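Local coordinates for protein pyruvate carboxylase n-terminal domain (Aquifex aeolicus, PDB 1ULZ) that belongs to the biotin carboxylases, serving as the N-terminal domain or subunit of a pyruvate carboxylase and built around an ATP-grasp fold, at residues Glu110-Lys115 / Glu120-Ala125. The protein carries 1 engineered substitution. Residues are numbered along the deposited sequence; the frame is centred on the assembly and turned at random.
Sequences ELMGDK and EVMKKA
Leu-111 and Val-121 reach toward each other tip to tip, and their methyls meet with Leu-111 CD2 3.7 Å from Val-121 CG2. The leucine spans the gap because CG lies anti to the backbone N (chi1 -161°), which carries both branches outward; the beta-branched valine, short and stiff, offers a methyl close to its own helix. Deeper in, two buried methionines approach through their terminal methyls, Met-112 CE lying 4.3 Å from Met-122 CE. Their flexible thioethers suit this looser contact, since both chains bend at chi1 and chi2 to bring the methyls together although neither CB points straight across. The touching atoms are all apolar, and the buried surface is small, 142 Å² counting both sides. Beyond it, Met-122 and Val-121 rest on Ile-265, and Met-112 reaches Thr-290. Asp-114 sits at the N-cap of helix 115-124, its OD1 receiving a weak hydrogen bond from the Arg-117 backbone N. Long enough to fold back, Lys-115 donates a hydrogen bond from NZ to Met-112 O (3.2 Å), NZ lying 31° from the carbonyl plane. Helices 106-113 and 115-124 are thus consecutive, linked through Asp-114 and packed side chain to side chain; segment 120-125, within the ATP-grasp family region, joins helix 248-264 through Met-122 on Ala-261.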
ATOM      1  N   GLU A 110       4.586 -10.492 -33.230  1.00 31.70           N
ATOM      2  CA  GLU A 110       3.989 -11.160 -34.379  1.00 34.13           C
ATOM      3  C   GLU A 110       4.001 -12.667 -34.148  1.00 34.03           C
ATOM      4  O   GLU A 110       2.973 -13.322 -34.238  1.00 34.26           O
ATOM      5  CB  GLU A 110       4.782 -10.848 -35.649  1.00 36.01           C
ATOM      6  CG  GLU A 110       3.915 -10.715 -36.878  1.00 41.82           C
ATOM      7  CD  GLU A 110       4.610 -11.176 -38.138  1.00 44.57           C
ATOM      8  OE1 GLU A 110       5.820 -10.904 -38.281  1.00 45.07           O
ATOM      9  OE2 GLU A 110       3.940 -11.799 -38.993  1.00 48.30           O
ATOM     10  N   LEU A 111       5.176 -13.203 -33.840  1.00 34.54           N
ATOM     11  CA  LEU A 111       5.356 -14.636 -33.599  1.00 34.28           C
ATOM     12  C   LEU A 111       4.373 -15.176 -32.572  1.00 34.63           C
ATOM     13  O   LEU A 111       3.685 -16.176 -32.801  1.00 34.67           O
ATOM     14  CB  LEU A 111       6.782 -14.900 -33.096  1.00 35.57           C
ATOM     15  CG  LEU A 111       7.392 -16.311 -33.173  1.00 37.08           C
ATOM     16  CD1 LEU A 111       8.542 -16.394 -32.183  1.00 36.48           C
ATOM     17  CD2 LEU A 111       6.364 -17.380 -32.850  1.00 37.97           C
ATOM     18  N   MET A 112       4.321 -14.512 -31.426  1.00 34.32           N
ATOM     19  CA  MET A 112       3.453 -14.933 -30.336  1.00 34.51           C
ATOM     20  C   MET A 112       1.972 -14.703 -30.600  1.00 34.75           C
ATOM     21  O   MET A 112       1.123 -15.283 -29.923  1.00 33.33           O
ATOM     22  CB  MET A 112       3.875 -14.219 -29.055  1.00 35.92           C
ATOM     23  CG  MET A 112       5.305 -14.533 -28.633  1.00 37.39           C
ATOM     24  SD  MET A 112       5.539 -16.285 -28.260  1.00 41.35           S
ATOM     25  CE  MET A 112       6.524 -16.810 -29.619  1.00 39.82           C
ATOM     26  N   GLY A 113       1.665 -13.856 -31.579  1.00 35.34           N
ATOM     27  CA  GLY A 113       0.278 -13.582 -31.910  1.00 36.66           C
ATOM     28  C   GLY A 113      -0.362 -14.769 -32.608  1.00 38.59           C
ATOM     29  O   GLY A 113      -1.587 -14.865 -32.705  1.00 38.11           O
ATOM     30  N   ASP A 114       0.478 -15.675 -33.102  1.00 39.52           N
ATOM     31  CA  ASP A 114       0.021 -16.883 -33.793  1.00 40.99           C
ATOM     32  C   ASP A 114       0.026 -18.011 -32.759  1.00 41.40           C
ATOM     33  O   ASP A 114       0.989 -18.772 -32.654  1.00 40.93           O
ATOM     34  CB  ASP A 114       0.990 -17.218 -34.923  1.00 42.10           C
ATOM     35  CG  ASP A 114       0.404 -18.192 -35.920  1.00 43.49           C
ATOM     36  OD1 ASP A 114      -0.357 -19.096 -35.499  1.00 42.41           O
ATOM     37  OD2 ASP A 114       0.729 -18.054 -37.124  1.00 44.40           O
ATOM     38  N   LYS A 115      -1.062 -18.111 -32.003  1.00 42.56           N
ATOM     39  CA  LYS A 115      -1.192 -19.088 -30.930  1.00 43.63           C
ATOM     40  C   LYS A 115      -0.826 -20.538 -31.212  1.00 44.01           C
ATOM     41  O   LYS A 115      -0.225 -21.198 -30.363  1.00 43.89           O
ATOM     42  CB  LYS A 115      -2.609 -19.023 -30.365  1.00 44.68           C
ATOM     43  CG  LYS A 115      -3.039 -17.608 -30.021  1.00 45.64           C
ATOM     44  CD  LYS A 115      -1.974 -16.906 -29.184  1.00 46.92           C
ATOM     45  CE  LYS A 115      -2.363 -15.457 -28.892  1.00 47.00           C
ATOM     46  NZ  LYS A 115      -1.377 -14.781 -27.996  1.00 47.99           N
ATOM     47  N   GLU A 120       4.194 -24.176 -30.924  1.00 39.78           N
ATOM     48  CA  GLU A 120       5.199 -25.050 -31.532  1.00 40.34           C
ATOM     49  C   GLU A 120       6.591 -24.512 -31.252  1.00 39.29           C
ATOM     50  O   GLU A 120       7.533 -25.271 -31.030  1.00 39.72           O
ATOM     51  CB  GLU A 120       4.996 -25.156 -33.049  1.00 42.35           C
ATOM     52  CG  GLU A 120       4.135 -26.332 -33.468  1.00 45.48           C
ATOM     53  CD  GLU A 120       4.524 -27.611 -32.744  1.00 48.32           C
ATOM     54  OE1 GLU A 120       3.852 -27.956 -31.741  1.00 50.58           O
ATOM     55  OE2 GLU A 120       5.512 -28.263 -33.158  1.00 49.30           O
ATOM     56  N   VAL A 121       6.721 -23.193 -31.272  1.00 38.62           N
ATOM     57  CA  VAL A 121       8.003 -22.567 -30.990  1.00 37.58           C
ATOM     58  C   VAL A 121       8.385 -22.847 -29.536  1.00 36.29           C
ATOM     59  O   VAL A 121       9.499 -23.283 -29.253  1.00 35.83           O
ATOM     60  CB  VAL A 121       7.938 -21.046 -31.224  1.00 37.95           C
ATOM     61  CG1 VAL A 121       9.212 -20.385 -30.727  1.00 38.28           C
ATOM     62  CG2 VAL A 121       7.748 -20.765 -32.709  1.00 38.58           C
ATOM     63  N   MET A 122       7.451 -22.610 -28.617  1.00 34.95           N
ATOM     64  CA  MET A 122       7.710 -22.853 -27.199  1.00 33.93           C
ATOM     65  C   MET A 122       8.030 -24.328 -26.943  1.00 33.72           C
ATOM     66  O   MET A 122       8.946 -24.658 -26.187  1.00 32.18           O
ATOM     67  CB  MET A 122       6.501 -22.429 -26.365  1.00 33.58           C
ATOM     68  CG  MET A 122       6.253 -20.921 -26.354  1.00 34.07           C
ATOM     69  SD  MET A 122       7.591 -19.996 -25.545  1.00 36.79           S
ATOM     70  CE  MET A 122       8.529 -19.521 -26.951  1.00 32.32           C
ATOM     71  N   LYS A 123       7.269 -25.215 -27.572  1.00 34.49           N
ATOM     72  CA  LYS A 123       7.494 -26.648 -27.410  1.00 35.76           C
ATOM     73  C   LYS A 123       8.941 -26.988 -27.749  1.00 35.57           C
ATOM     74  O   LYS A 123       9.627 -27.664 -26.982  1.00 36.06           O
ATOM     75  CB  LYS A 123       6.559 -27.429 -28.328  1.00 36.61           C
ATOM     76  CG  LYS A 123       6.671 -28.939 -28.215  1.00 37.83           C
ATOM     77  CD  LYS A 123       5.637 -29.593 -29.121  1.00 40.60           C
ATOM     78  CE  LYS A 123       5.717 -31.105 -29.060  1.00 42.01           C
ATOM     79  NZ  LYS A 123       4.730 -31.706 -29.995  1.00 44.00           N
ATOM     80  N   LYS A 124       9.403 -26.508 -28.897  1.00 35.68           N
ATOM     81  CA  LYS A 124      10.768 -26.772 -29.329  1.00 36.74           C
ATOM     82  C   LYS A 124      11.798 -26.078 -28.453  1.00 37.19           C
ATOM     83  O   LYS A 124      12.980 -26.425 -28.477  1.00 37.30           O
ATOM     84  CB  LYS A 124      10.952 -26.349 -30.787  1.00 38.40           C
ATOM     85  CG  LYS A 124      10.289 -27.290 -31.778  1.00 41.70           C
ATOM     86  CD  LYS A 124      10.308 -26.709 -33.195  1.00 44.19           C
ATOM     87  CE  LYS A 124       9.490 -27.564 -34.157  1.00 44.99           C
ATOM     88  NZ  LYS A 124       8.770 -26.707 -35.152  1.00 46.95           N
ATOM     89  N   ALA A 125      11.356 -25.094 -27.680  1.00 35.92           N
ATOM     90  CA  ALA A 125      12.264 -24.381 -26.795  1.00 34.99           C
ATOM     91  C   ALA A 125      12.350 -25.099 -25.457  1.00 34.78           C
ATOM     92  O   ALA A 125      13.023 -24.631 -24.538  1.00 35.44           O
ATOM     93  CB  ALA A 125      11.781 -22.955 -26.593  1.00 34.84           C
TER